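Local coordinates for protein cytochrome C (Marichromatium purpuratum 984, PDB 5LO9) that probably catalyses the interconversion of thiosulfate and tetrathionate, passing electrons along the c-type hemes of its fused cytochrome domains, at residues Arg105-Thr110 against Pro114-Pro119; Ser145-Gln150 against Tyr185-Pro190; Pro380-Pro385 against Phe445-Met450; Glu387-Thr392 against Val466-Asn471. All coordinates share one frame; numbering follows the deposited sequence.

In the fold
Contacts 1 and 2 belong to one cytochrome c domain and touch each other: Glu109 OE2 of contact 1 meets Tyr185 OH of contact 2 at 2.6 Å, a probable hydrogen bond, and Ala108 packs on Phe186. Both are buried. Contacts 3 and 4, with centres about 13 Å apart, use the successive helices 439-449 and 460-470 beside another heme, and meet where Ile446 packs on Ile470. Contact 3 is a surface contact and contact 4 partly buried. Leucine methyls carry contacts 1 and 2, with a water added in the first and heme propionates beside the second. Small alanines receive proline, leucine and phenylalanine in contacts 3 and 4, while Met450 of contact 3 binds iron.

Contact 1: residues Arg105-Thr110 against Pro114-Pro119; sequences RALAET and PERDLP
One water ties Leu107 to Pro119, donating to Leu107 O at 2.7 Å and to Pro119 O at 2.9 Å. It joins the first helix of this cytochrome c domain, 102-110, to the turn that leads into the heme-binding Cys121. A proline suits this end of the turn: it has no N-H to satisfy, its carbonyl takes the water, and the residue touches a heme. The turn contains a G1 beta bulge, in which Asp117, with positive phi (52°), and Leu118 both face Asp112.

Beside the water, Leu107 makes the direct contacts through one methyl, CD2. Leu107 CD2 meets Leu118 CD2 at 4.0 Å, the two side chains crossing at about a right angle. The same methyl lies 4.0 Å from Arg116 NH2, approaching the guanidinium obliquely. Leu107 gets there with CG beside its backbone N (chi1 -75°), which carries the branch towards the turn. Arginine fits here because its long chain, bent at chi3, brings the guanidinium beside the leucine methyl and among three acceptors: Arg116 NE pairs with Asp112, NH2 with Glu178 and NH1 with the carbonyl of Arg173. Glu178 belongs to the domain's last helix, 176-187, against which Ala108 also packs, a pairing of first and last helices characteristic of the cytochrome c fold. Near the helix end, Ala106 O accepts from Thr110 N at 2.9 Å and from Thr110 OG1 at 2.7 Å, the two donors reaching it from opposite faces of its plane.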
# COMPACT_ATOMS: atom_id res chain seq x y z
N ARG A 105 -17.49 -15.09 24.01
CA ARG A 105 -16.28 -14.28 23.77
C ARG A 105 -16.50 -13.21 22.69
O ARG A 105 -16.03 -12.07 22.84
CB ARG A 105 -15.11 -15.19 23.39
CG ARG A 105 -13.81 -14.48 23.00
CD ARG A 105 -12.67 -15.46 22.87
NE ARG A 105 -11.38 -14.79 22.75
CZ ARG A 105 -10.25 -15.43 22.42
NH1 ARG A 105 -10.28 -16.74 22.18
NH2 ARG A 105 -9.10 -14.75 22.31
N ALA A 106 -17.21 -13.53 21.61
CA ALA A 106 -17.31 -12.56 20.54
C ALA A 106 -18.00 -11.31 21.04
O ALA A 106 -17.48 -10.20 20.88
CB ALA A 106 -18.04 -13.15 19.35
N LEU A 107 -19.18 -11.47 21.65
CA LEU A 107 -19.91 -10.31 22.15
C LEU A 107 -19.15 -9.61 23.28
O LEU A 107 -19.11 -8.38 23.34
CB LEU A 107 -21.32 -10.73 22.61
CG LEU A 107 -22.32 -11.01 21.47
CD1 LEU A 107 -23.60 -11.62 22.04
CD2 LEU A 107 -22.66 -9.76 20.66
N ALA A 108 -18.54 -10.39 24.17
CA ALA A 108 -17.90 -9.77 25.33
C ALA A 108 -16.80 -8.82 24.91
O ALA A 108 -16.63 -7.76 25.51
CB ALA A 108 -17.33 -10.83 26.29
N GLU A 109 -16.04 -9.19 23.88
CA GLU A 109 -14.77 -8.53 23.56
C GLU A 109 -14.80 -7.68 22.30
O GLU A 109 -14.04 -6.69 22.23
CB GLU A 109 -13.66 -9.58 23.42
CG GLU A 109 -13.46 -10.53 24.66
CD GLU A 109 -12.74 -9.85 25.85
OE1 GLU A 109 -12.33 -8.64 25.73
OE2 GLU A 109 -12.57 -10.57 26.89
N THR A 110 -15.70 -7.98 21.36
CA THR A 110 -15.86 -7.24 20.11
C THR A 110 -17.30 -6.81 19.79
O THR A 110 -17.50 -6.12 18.79
CB THR A 110 -15.36 -8.08 18.92
OG1 THR A 110 -16.26 -9.20 18.66
CG2 THR A 110 -14.02 -8.60 19.23
N PRO A 114 -22.13 -4.30 13.50
CA PRO A 114 -22.74 -4.33 12.15
C PRO A 114 -24.22 -4.62 12.13
O PRO A 114 -24.95 -3.99 11.37
CB PRO A 114 -21.96 -5.43 11.46
CG PRO A 114 -20.68 -5.43 12.13
CD PRO A 114 -20.95 -5.17 13.56
N GLU A 115 -24.69 -5.57 12.93
CA GLU A 115 -26.11 -5.89 12.94
C GLU A 115 -26.90 -5.26 14.09
O GLU A 115 -28.11 -5.07 13.96
CB GLU A 115 -26.27 -7.40 12.99
CG GLU A 115 -25.58 -8.12 11.81
CD GLU A 115 -25.91 -7.53 10.43
OE1 GLU A 115 -27.11 -7.33 10.11
OE2 GLU A 115 -24.95 -7.32 9.65
N ARG A 116 -26.26 -4.90 15.21
CA ARG A 116 -27.01 -4.40 16.35
C ARG A 116 -26.47 -3.09 16.95
O ARG A 116 -26.97 -2.66 18.00
CB ARG A 116 -27.07 -5.49 17.42
CG ARG A 116 -27.84 -6.69 16.98
CD ARG A 116 -27.87 -7.78 18.05
NE ARG A 116 -26.85 -8.79 17.84
CZ ARG A 116 -26.70 -9.87 18.58
NH1 ARG A 116 -27.48 -10.11 19.62
NH2 ARG A 116 -25.72 -10.70 18.29
N ASP A 117 -25.49 -2.44 16.33
CA ASP A 117 -24.94 -1.18 16.88
C ASP A 117 -24.55 -1.36 18.34
O ASP A 117 -24.66 -0.46 19.16
CB ASP A 117 -25.95 -0.02 16.72
CG ASP A 117 -26.29 0.29 15.26
OD1 ASP A 117 -25.35 0.46 14.45
OD2 ASP A 117 -27.50 0.32 14.90
N LEU A 118 -24.07 -2.55 18.68
CA LEU A 118 -23.88 -2.98 20.05
C LEU A 118 -22.39 -3.01 20.39
O LEU A 118 -21.67 -3.83 19.80
CB LEU A 118 -24.48 -4.36 20.22
CG LEU A 118 -24.29 -5.04 21.57
CD1 LEU A 118 -25.01 -4.27 22.69
CD2 LEU A 118 -24.81 -6.46 21.47
N PRO A 119 -21.89 -2.19 21.30
CA PRO A 119 -20.47 -2.28 21.67
C PRO A 119 -20.16 -3.55 22.45
O PRO A 119 -21.04 -4.21 23.01
CB PRO A 119 -20.26 -1.05 22.55
CG PRO A 119 -21.45 -0.16 22.27
CD PRO A 119 -22.56 -1.08 21.98
O HOH W 1 -21.48 -7.04 23.12

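Contact 2: residues Ser145-Gln150 against Tyr185-Pro190; sequences SYLLAQ and YFATRP. With HEC (heme c), chain C.
Helix 144-156 packs on the last helix of this cytochrome c domain, 176-187, through Leu147, whose CD1 sits 3.9 Å from Ala187 N and 4.1 Å from Phe186 CB. Leucine suits the place because one methyl can enter where Ala187 keeps the backbone accessible; CG beside the backbone N (chi1 -70°) directs CD1 at helix 176-187. The Phe186 ring turns away towards Cys121, with Tyr185 CD2 over the centre of one face.

Leu147 also lines the pocket of a second heme, and its neighbours on helix 144-156 bind heme groups directly. Gln150 NE2 donates to a propionate oxygen, O2D, of heme c of chain C at 3.0 Å (139° at the hydrogen), while its OE1 accepts from Arg159. Tyr146 lies between two hemes: its OH bonds to Arg60 and to a propionate of the second heme, Gln150 CG rests over one ring face, near the rim, and CGD of the chain C heme lies at the edge. With an alanine here, Arg60 and that second propionate would probably lose their hydroxyl partner and Gln150 the ring beneath it. At the end of helix 176-187, Arg189 NE lies over the centre of the Tyr185 ring and donates to Tyr185 O at 3.0 Å, from above the carbonyl plane.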
# COMPACT_ATOMS: atom_id res chain seq x y z
N SER A 145 -25.45 -17.63 37.79
CA SER A 145 -26.87 -17.43 38.06
C SER A 145 -27.19 -15.95 38.24
O SER A 145 -28.27 -15.50 37.83
CB SER A 145 -27.28 -18.22 39.28
OG SER A 145 -26.41 -17.96 40.38
N TYR A 146 -26.27 -15.18 38.85
CA TYR A 146 -26.53 -13.77 39.13
C TYR A 146 -26.48 -12.94 37.85
O TYR A 146 -27.38 -12.11 37.59
CB TYR A 146 -25.52 -13.24 40.12
CG TYR A 146 -25.71 -11.76 40.36
CD1 TYR A 146 -26.84 -11.29 40.99
CD2 TYR A 146 -24.77 -10.85 39.94
CE1 TYR A 146 -27.03 -9.91 41.20
CE2 TYR A 146 -24.95 -9.48 40.13
CZ TYR A 146 -26.09 -9.02 40.76
OH TYR A 146 -26.27 -7.68 40.95
N LEU A 147 -25.43 -13.13 37.06
CA LEU A 147 -25.31 -12.43 35.77
C LEU A 147 -26.51 -12.73 34.88
O LEU A 147 -27.08 -11.81 34.26
CB LEU A 147 -24.01 -12.83 35.08
CG LEU A 147 -22.74 -12.30 35.74
CD1 LEU A 147 -21.57 -13.05 35.23
CD2 LEU A 147 -22.58 -10.85 35.41
N LEU A 148 -26.92 -14.00 34.79
CA LEU A 148 -28.02 -14.33 33.90
C LEU A 148 -29.33 -13.72 34.41
O LEU A 148 -30.17 -13.27 33.62
CB LEU A 148 -28.16 -15.85 33.77
CG LEU A 148 -29.31 -16.35 32.86
CD1 LEU A 148 -29.24 -15.74 31.44
CD2 LEU A 148 -29.33 -17.85 32.79
N ALA A 149 -29.53 -13.68 35.73
CA ALA A 149 -30.73 -13.06 36.26
C ALA A 149 -30.80 -11.58 35.89
O ALA A 149 -31.85 -11.09 35.44
CB ALA A 149 -30.78 -13.24 37.78
N GLN A 150 -29.69 -10.85 36.04
CA GLN A 150 -29.73 -9.43 35.70
C GLN A 150 -30.08 -9.23 34.23
O GLN A 150 -30.87 -8.34 33.88
CB GLN A 150 -28.37 -8.79 36.02
CG GLN A 150 -27.90 -8.94 37.45
CD GLN A 150 -29.00 -8.81 38.49
OE1 GLN A 150 -29.61 -7.76 38.64
NE2 GLN A 150 -29.23 -9.87 39.22
N TYR A 185 -19.29 -16.91 30.11
CA TYR A 185 -18.01 -16.32 29.78
C TYR A 185 -17.50 -15.47 30.93
O TYR A 185 -16.42 -15.70 31.46
CB TYR A 185 -18.13 -15.47 28.51
CG TYR A 185 -16.82 -14.83 28.11
CD1 TYR A 185 -15.91 -15.49 27.30
CD2 TYR A 185 -16.47 -13.58 28.60
CE1 TYR A 185 -14.69 -14.91 26.96
CE2 TYR A 185 -15.27 -13.00 28.26
CZ TYR A 185 -14.37 -13.67 27.45
OH TYR A 185 -13.16 -13.07 27.12
N PHE A 186 -18.30 -14.51 31.39
CA PHE A 186 -17.79 -13.60 32.40
C PHE A 186 -17.70 -14.28 33.76
O PHE A 186 -16.84 -13.92 34.57
CB PHE A 186 -18.64 -12.32 32.48
CG PHE A 186 -18.29 -11.33 31.42
CD1 PHE A 186 -17.05 -10.69 31.45
CD2 PHE A 186 -19.14 -11.08 30.36
CE1 PHE A 186 -16.69 -9.78 30.47
CE2 PHE A 186 -18.80 -10.19 29.37
CZ PHE A 186 -17.57 -9.54 29.42
N ALA A 187 -18.55 -15.27 34.02
CA ALA A 187 -18.44 -16.00 35.27
C ALA A 187 -17.12 -16.77 35.35
O ALA A 187 -16.59 -16.98 36.45
CB ALA A 187 -19.64 -16.92 35.44
N THR A 188 -16.55 -17.17 34.21
CA THR A 188 -15.28 -17.90 34.21
C THR A 188 -14.08 -17.00 33.92
O THR A 188 -13.05 -17.51 33.46
CB THR A 188 -15.30 -19.07 33.21
OG1 THR A 188 -15.45 -18.58 31.86
CG2 THR A 188 -16.46 -20.00 33.48
N ARG A 189 -14.20 -15.63 34.09
CA ARG A 189 -12.95 -14.88 33.97
C ARG A 189 -12.23 -14.77 35.31
O ARG A 189 -12.85 -14.86 36.38
CB ARG A 189 -13.14 -13.44 33.48
CG ARG A 189 -13.87 -13.15 32.19
CD ARG A 189 -13.17 -13.68 30.96
NE ARG A 189 -13.55 -15.07 30.83
CZ ARG A 189 -12.88 -15.98 30.15
NH1 ARG A 189 -11.76 -15.63 29.53
NH2 ARG A 189 -13.36 -17.23 30.11
N PRO A 190 -10.92 -14.57 35.25
CA PRO A 190 -10.17 -14.19 36.45
C PRO A 190 -10.45 -12.75 36.83
O PRO A 190 -10.80 -11.90 35.99
CB PRO A 190 -8.72 -14.35 36.01
CG PRO A 190 -8.77 -14.01 34.54
CD PRO A 190 -10.05 -14.62 34.06
FE HEC C . -27.49 -9.46 49.24
CHA HEC C . -27.68 -8.87 45.81
CHB HEC C . -25.70 -6.44 49.66
CHC HEC C . -27.61 -9.87 52.73
CHD HEC C . -29.05 -12.59 48.82
NA HEC C . -26.80 -7.93 47.98
C1A HEC C . -26.98 -7.88 46.64
C2A HEC C . -26.39 -6.66 46.02
C3A HEC C . -25.83 -5.96 47.17
C4A HEC C . -26.12 -6.83 48.32
CMA HEC C . -25.11 -4.66 47.12
CAA HEC C . -26.36 -6.22 44.57
CBA HEC C . -25.04 -6.72 44.00
CGA HEC C . -24.63 -6.15 42.66
O1A HEC C . -23.68 -6.71 42.07
O2A HEC C . -25.20 -5.15 42.17
NB HEC C . -26.78 -8.37 50.87
C1B HEC C . -26.09 -7.23 50.83
C2B HEC C . -25.74 -6.72 52.16
C3B HEC C . -26.30 -7.72 53.07
C4B HEC C . -26.93 -8.70 52.17
CMB HEC C . -24.96 -5.49 52.47
CAB HEC C . -26.27 -7.72 54.57
CBB HEC C . -26.94 -6.43 55.05
NC HEC C . -28.19 -10.95 50.52
C1C HEC C . -28.17 -10.92 51.86
C2C HEC C . -28.74 -12.15 52.46
C3C HEC C . -29.15 -12.95 51.31
C4C HEC C . -28.75 -12.11 50.16
CMC HEC C . -28.85 -12.45 53.91
CAC HEC C . -29.80 -14.30 51.26
CBC HEC C . -31.02 -14.35 52.11
ND HEC C . -28.24 -10.53 47.62
C1D HEC C . -28.82 -11.73 47.66
C2D HEC C . -29.23 -12.22 46.34
C3D HEC C . -28.84 -11.14 45.44
C4D HEC C . -28.24 -10.13 46.34
CMD HEC C . -29.91 -13.50 46.00
CAD HEC C . -29.10 -11.11 43.96
CBD HEC C . -30.30 -10.16 43.84
CGD HEC C . -30.75 -10.01 42.41
O1D HEC C . -31.29 -8.92 42.04
O2D HEC C . -30.58 -11.00 41.69

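Contact 3: residues Pro380-Pro385 against Phe445-Met450; sequences PRLQPP and FIAANM. With HEC (heme c), chain F.
Pro380 and Ala448 make the closest backbone approach, 7.2 Å between CA atoms, where an extended loop with phi/psi values mostly near polyproline II, Pro380-Pro385, passes the end of helix 439-449. Pro380 and Leu382 address the helix. Pro380 CD rests on Ala448 CB at 3.9 Å, and Leu382 CD2 comes to Ala447 CB at 4.3 Å. The paired alanines suit the place, since short side chains let the loop lie near the helix.

The far side of the helix faces heme c of chain F. Met450 SD binds its iron at 2.3 Å, with His406 as the second axial ligand, the His/Met pair of many cytochromes c; the chain bends at chi2 (-73°) and again at chi3, bringing the sulfur over the metal. Ile446 CD1 packs 3.5 Å from the heme methyl CMB. Phe445, with CG anti to its backbone N (chi1 174°), puts its ring beside the porphyrin, C4A lying at its edge, while Asn449 CB covers part of one face and Tyr379 meets the ring at about 60°. A serine in place of Phe445 would probably open a gap between Tyr379 and the heme and leave Asn449 CB without its ring. Asn449 ND2 donates to Phe445 O at 3.1 Å, in the carbonyl plane on a lone pair, and also to Asp299 O. Helix 460-470 flanks the contact, Trp464 touching Leu382 and Pro385, and Ala463 touching Ala447.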
# COMPACT_ATOMS: atom_id res chain seq x y z
N PRO A 380 -19.68 11.45 8.53
CA PRO A 380 -20.67 12.18 7.71
C PRO A 380 -20.58 13.68 7.97
O PRO A 380 -20.76 14.13 9.11
CB PRO A 380 -22.01 11.60 8.15
CG PRO A 380 -21.65 10.27 8.76
CD PRO A 380 -20.32 10.45 9.40
N ARG A 381 -20.29 14.44 6.93
CA ARG A 381 -20.18 15.88 7.07
C ARG A 381 -21.55 16.50 7.35
O ARG A 381 -22.57 16.06 6.81
CB ARG A 381 -19.58 16.48 5.80
CG ARG A 381 -18.85 17.82 5.99
CD ARG A 381 -18.19 18.30 4.67
NE ARG A 381 -17.62 17.18 3.92
CZ ARG A 381 -16.35 16.78 3.95
NH1 ARG A 381 -15.46 17.44 4.70
NH2 ARG A 381 -15.96 15.73 3.22
N LEU A 382 -21.55 17.50 8.23
CA LEU A 382 -22.73 18.24 8.65
C LEU A 382 -22.78 19.59 7.94
O LEU A 382 -21.75 20.16 7.59
CB LEU A 382 -22.69 18.51 10.15
CG LEU A 382 -22.52 17.33 11.08
CD1 LEU A 382 -22.44 17.84 12.51
CD2 LEU A 382 -23.65 16.41 10.89
N GLN A 383 -24.00 20.11 7.79
CA GLN A 383 -24.15 21.48 7.30
C GLN A 383 -23.72 22.46 8.38
O GLN A 383 -24.08 22.28 9.56
CB GLN A 383 -25.58 21.74 6.83
CG GLN A 383 -25.82 23.20 6.36
CD GLN A 383 -25.23 23.58 4.97
OE1 GLN A 383 -24.75 24.71 4.79
NE2 GLN A 383 -25.29 22.66 3.99
N PRO A 384 -22.89 23.45 8.07
CA PRO A 384 -22.43 24.35 9.10
C PRO A 384 -23.59 25.19 9.60
O PRO A 384 -24.50 25.52 8.83
CB PRO A 384 -21.37 25.21 8.40
CG PRO A 384 -21.70 25.13 6.98
CD PRO A 384 -22.27 23.77 6.77
N PRO A 385 -23.60 25.54 10.88
CA PRO A 385 -24.74 26.26 11.44
C PRO A 385 -24.75 27.73 11.03
O PRO A 385 -23.74 28.43 11.15
CB PRO A 385 -24.55 26.11 12.95
CG PRO A 385 -23.09 25.85 13.14
CD PRO A 385 -22.47 25.47 11.81
N PHE A 445 -17.94 13.51 13.89
CA PHE A 445 -17.74 12.27 14.60
C PHE A 445 -18.82 12.06 15.64
O PHE A 445 -19.44 10.99 15.71
CB PHE A 445 -16.39 12.25 15.27
CG PHE A 445 -16.18 11.05 16.15
CD1 PHE A 445 -15.95 9.82 15.60
CD2 PHE A 445 -16.19 11.17 17.53
CE1 PHE A 445 -15.74 8.71 16.40
CE2 PHE A 445 -15.99 10.07 18.32
CZ PHE A 445 -15.76 8.83 17.75
N ILE A 446 -19.07 13.10 16.45
CA ILE A 446 -19.98 13.00 17.58
C ILE A 446 -21.41 12.70 17.12
O ILE A 446 -22.08 11.77 17.63
CB ILE A 446 -19.91 14.29 18.42
CG1 ILE A 446 -18.63 14.30 19.27
CG2 ILE A 446 -21.19 14.47 19.28
CD1 ILE A 446 -18.22 15.67 19.76
N ALA A 447 -21.93 13.52 16.20
CA ALA A 447 -23.31 13.35 15.75
C ALA A 447 -23.58 11.93 15.34
O ALA A 447 -24.65 11.38 15.65
CB ALA A 447 -23.61 14.25 14.56
N ALA A 448 -22.61 11.29 14.68
CA ALA A 448 -22.77 9.93 14.17
C ALA A 448 -22.40 8.84 15.16
O ALA A 448 -22.87 7.71 15.01
CB ALA A 448 -21.94 9.73 12.91
N ASN A 449 -21.57 9.11 16.17
CA ASN A 449 -20.96 8.03 16.93
C ASN A 449 -21.02 8.18 18.43
O ASN A 449 -20.71 7.20 19.13
CB ASN A 449 -19.50 7.85 16.51
CG ASN A 449 -19.40 7.41 15.09
OD1 ASN A 449 -19.77 6.28 14.76
ND2 ASN A 449 -18.96 8.29 14.23
N MET A 450 -21.44 9.33 18.95
CA MET A 450 -21.45 9.48 20.39
C MET A 450 -22.77 10.09 20.86
O MET A 450 -23.25 11.07 20.28
CB MET A 450 -20.31 10.36 20.90
CG MET A 450 -18.96 9.68 20.81
SD MET A 450 -18.74 8.40 22.03
CE MET A 450 -17.97 7.11 21.06
FE HEC F . -17.40 9.10 23.75
CHA HEC F . -14.60 7.92 22.03
CHB HEC F . -16.95 12.30 22.41
CHC HEC F . -20.41 10.08 25.15
CHD HEC F . -17.53 6.10 25.61
NA HEC F . -16.01 9.97 22.46
C1A HEC F . -14.96 9.34 21.89
C2A HEC F . -14.16 10.27 21.05
C3A HEC F . -14.85 11.54 21.15
C4A HEC F . -15.99 11.24 22.06
CMA HEC F . -14.47 12.82 20.46
CAA HEC F . -12.93 10.02 20.23
CBA HEC F . -11.85 10.99 20.70
CGA HEC F . -10.67 10.32 21.36
O1A HEC F . -10.65 9.08 21.43
O2A HEC F . -9.77 11.07 21.80
NB HEC F . -18.48 10.87 23.76
C1B HEC F . -18.15 12.02 23.19
C2B HEC F . -19.17 13.08 23.40
C3B HEC F . -20.19 12.42 24.20
C4B HEC F . -19.66 11.04 24.35
CMB HEC F . -19.12 14.48 22.92
CAB HEC F . -21.49 12.98 24.72
CBB HEC F . -22.30 13.41 23.52
NC HEC F . -18.72 8.26 25.13
C1C HEC F . -19.86 8.80 25.56
C2C HEC F . -20.55 7.99 26.57
C3C HEC F . -19.71 6.82 26.72
C4C HEC F . -18.59 7.10 25.79
CMC HEC F . -21.82 8.34 27.28
CAC HEC F . -19.83 5.62 27.63
CBC HEC F . -21.12 4.86 27.60
ND HEC F . -16.28 7.34 23.79
C1D HEC F . -16.49 6.27 24.57
C2D HEC F . -15.51 5.18 24.28
C3D HEC F . -14.67 5.72 23.23
C4D HEC F . -15.24 7.05 22.99
CMD HEC F . -15.39 3.84 24.90
CAD HEC F . -13.52 5.03 22.59
CBD HEC F . -14.11 4.01 21.62
CGD HEC F . -13.33 2.70 21.62
O1D HEC F . -12.37 2.49 22.38
O2D HEC F . -13.71 1.81 20.85

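Contact 4: residues Glu387-Thr392 against Val466-Asn471; sequences EGFDRT and VAAYIN
The Phe389 and Tyr469 rings are each approached obliquely across this contact, Phe389 by Ala468 CB, 3.5 Å from CD1, and Tyr469 by Arg391 O, 3.7 Å from its CD1. The contact joins the start of helix 391-401 to the last turn of helix 460-470, the first and last helices of a cytochrome c domain. The backbones come very near: the CA atoms of Arg391 and Tyr469 are 4.4 Å apart; next to this approach Ala468, with only a methyl, lets the Phe389 ring come close.

Arg391 lays its aliphatic stem along this helix end, CD at 4.1 Å from Ala468 O, before the chain bends at chi3 (-85°) and leads its guanidinium away. Tyr469, with CG anti to its backbone N (chi1 169°), carries its ring to Ala395 and meets the ring of His473 edge-to-face. Phe389 also touches Val439 of helix 439-449. Gly388, whose positive phi (78°) a side chain would disfavour, gives its carbonyl to Gln461 NE2, and Asp390 N donates to Asp465 OD1. Asp390 is the N-cap of helix 391-401: its OD1 accepts from Thr392 N at 2.9 Å, the N-H arriving from above the carboxylate plane.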
# COMPACT_ATOMS: atom_id res chain seq x y z
N GLU A 387 -26.29 30.05 12.66
CA GLU A 387 -26.22 30.86 13.88
C GLU A 387 -25.06 30.47 14.80
O GLU A 387 -25.12 30.70 16.02
CB GLU A 387 -27.56 30.76 14.62
CG GLU A 387 -28.79 30.84 13.65
CD GLU A 387 -30.15 31.10 14.36
OE1 GLU A 387 -30.28 32.12 15.09
OE2 GLU A 387 -31.07 30.27 14.17
N GLY A 388 -23.98 29.91 14.24
CA GLY A 388 -22.76 29.68 14.98
C GLY A 388 -22.80 28.47 15.90
O GLY A 388 -23.66 27.60 15.79
N PHE A 389 -21.85 28.43 16.84
CA PHE A 389 -21.86 27.35 17.81
C PHE A 389 -21.57 27.91 19.19
O PHE A 389 -20.72 28.79 19.35
CB PHE A 389 -20.89 26.19 17.53
CG PHE A 389 -19.67 26.53 16.73
CD1 PHE A 389 -18.60 27.13 17.32
CD2 PHE A 389 -19.58 26.16 15.40
CE1 PHE A 389 -17.45 27.40 16.57
CE2 PHE A 389 -18.46 26.43 14.65
CZ PHE A 389 -17.40 27.05 15.24
N ASP A 390 -22.30 27.39 20.16
CA ASP A 390 -22.41 27.93 21.51
C ASP A 390 -21.80 26.95 22.51
O ASP A 390 -22.41 25.94 22.85
CB ASP A 390 -23.89 28.22 21.77
CG ASP A 390 -24.20 28.56 23.21
OD1 ASP A 390 -23.29 28.95 24.00
OD2 ASP A 390 -25.41 28.44 23.52
N ARG A 391 -20.61 27.28 22.99
CA ARG A 391 -19.93 26.44 23.97
C ARG A 391 -20.67 26.35 25.30
O ARG A 391 -20.37 25.45 26.10
CB ARG A 391 -18.53 26.97 24.26
CG ARG A 391 -17.82 27.48 23.06
CD ARG A 391 -16.45 27.89 23.50
NE ARG A 391 -16.35 29.24 24.04
CZ ARG A 391 -15.74 29.54 25.18
NH1 ARG A 391 -15.18 28.59 25.95
NH2 ARG A 391 -15.68 30.80 25.57
N THR A 392 -21.57 27.28 25.57
CA THR A 392 -22.27 27.19 26.84
C THR A 392 -23.35 26.12 26.78
O THR A 392 -23.46 25.26 27.67
CB THR A 392 -22.81 28.57 27.22
OG1 THR A 392 -21.70 29.44 27.56
CG2 THR A 392 -23.83 28.48 28.36
N VAL A 466 -21.44 20.77 21.27
CA VAL A 466 -20.58 19.99 22.16
C VAL A 466 -19.16 19.95 21.61
O VAL A 466 -18.19 19.90 22.38
CB VAL A 466 -21.06 18.55 22.39
CG1 VAL A 466 -20.40 18.03 23.66
CG2 VAL A 466 -22.50 18.50 22.58
N ALA A 467 -19.03 19.89 20.29
CA ALA A 467 -17.71 19.84 19.67
C ALA A 467 -16.94 21.12 19.96
O ALA A 467 -15.75 21.07 20.31
CB ALA A 467 -17.84 19.62 18.17
N ALA A 468 -17.61 22.27 19.86
CA ALA A 468 -16.96 23.53 20.19
C ALA A 468 -16.62 23.62 21.68
O ALA A 468 -15.58 24.19 22.03
CB ALA A 468 -17.83 24.68 19.74
N TYR A 469 -17.46 23.07 22.58
CA TYR A 469 -17.08 23.07 23.99
C TYR A 469 -15.81 22.26 24.22
O TYR A 469 -14.86 22.73 24.84
CB TYR A 469 -18.22 22.54 24.86
CG TYR A 469 -17.85 22.25 26.32
CD1 TYR A 469 -17.60 23.26 27.21
CD2 TYR A 469 -17.77 20.98 26.79
CE1 TYR A 469 -17.27 23.01 28.56
CE2 TYR A 469 -17.43 20.72 28.15
CZ TYR A 469 -17.19 21.75 29.01
OH TYR A 469 -16.86 21.49 30.32
N ILE A 470 -15.78 21.02 23.73
CA ILE A 470 -14.63 20.13 23.92
C ILE A 470 -13.35 20.76 23.39
O ILE A 470 -12.31 20.79 24.06
CB ILE A 470 -14.89 18.79 23.21
CG1 ILE A 470 -15.74 17.89 24.06
CG2 ILE A 470 -13.58 18.08 22.83
CD1 ILE A 470 -16.38 16.72 23.25
N ASN A 471 -13.39 21.22 22.15
CA ASN A 471 -12.18 21.66 21.49
C ASN A 471 -11.82 23.10 21.80
O ASN A 471 -11.02 23.70 21.09
CB ASN A 471 -12.32 21.42 19.99
CG ASN A 471 -12.11 19.95 19.63
OD1 ASN A 471 -11.31 19.24 20.28
ND2 ASN A 471 -12.83 19.47 18.60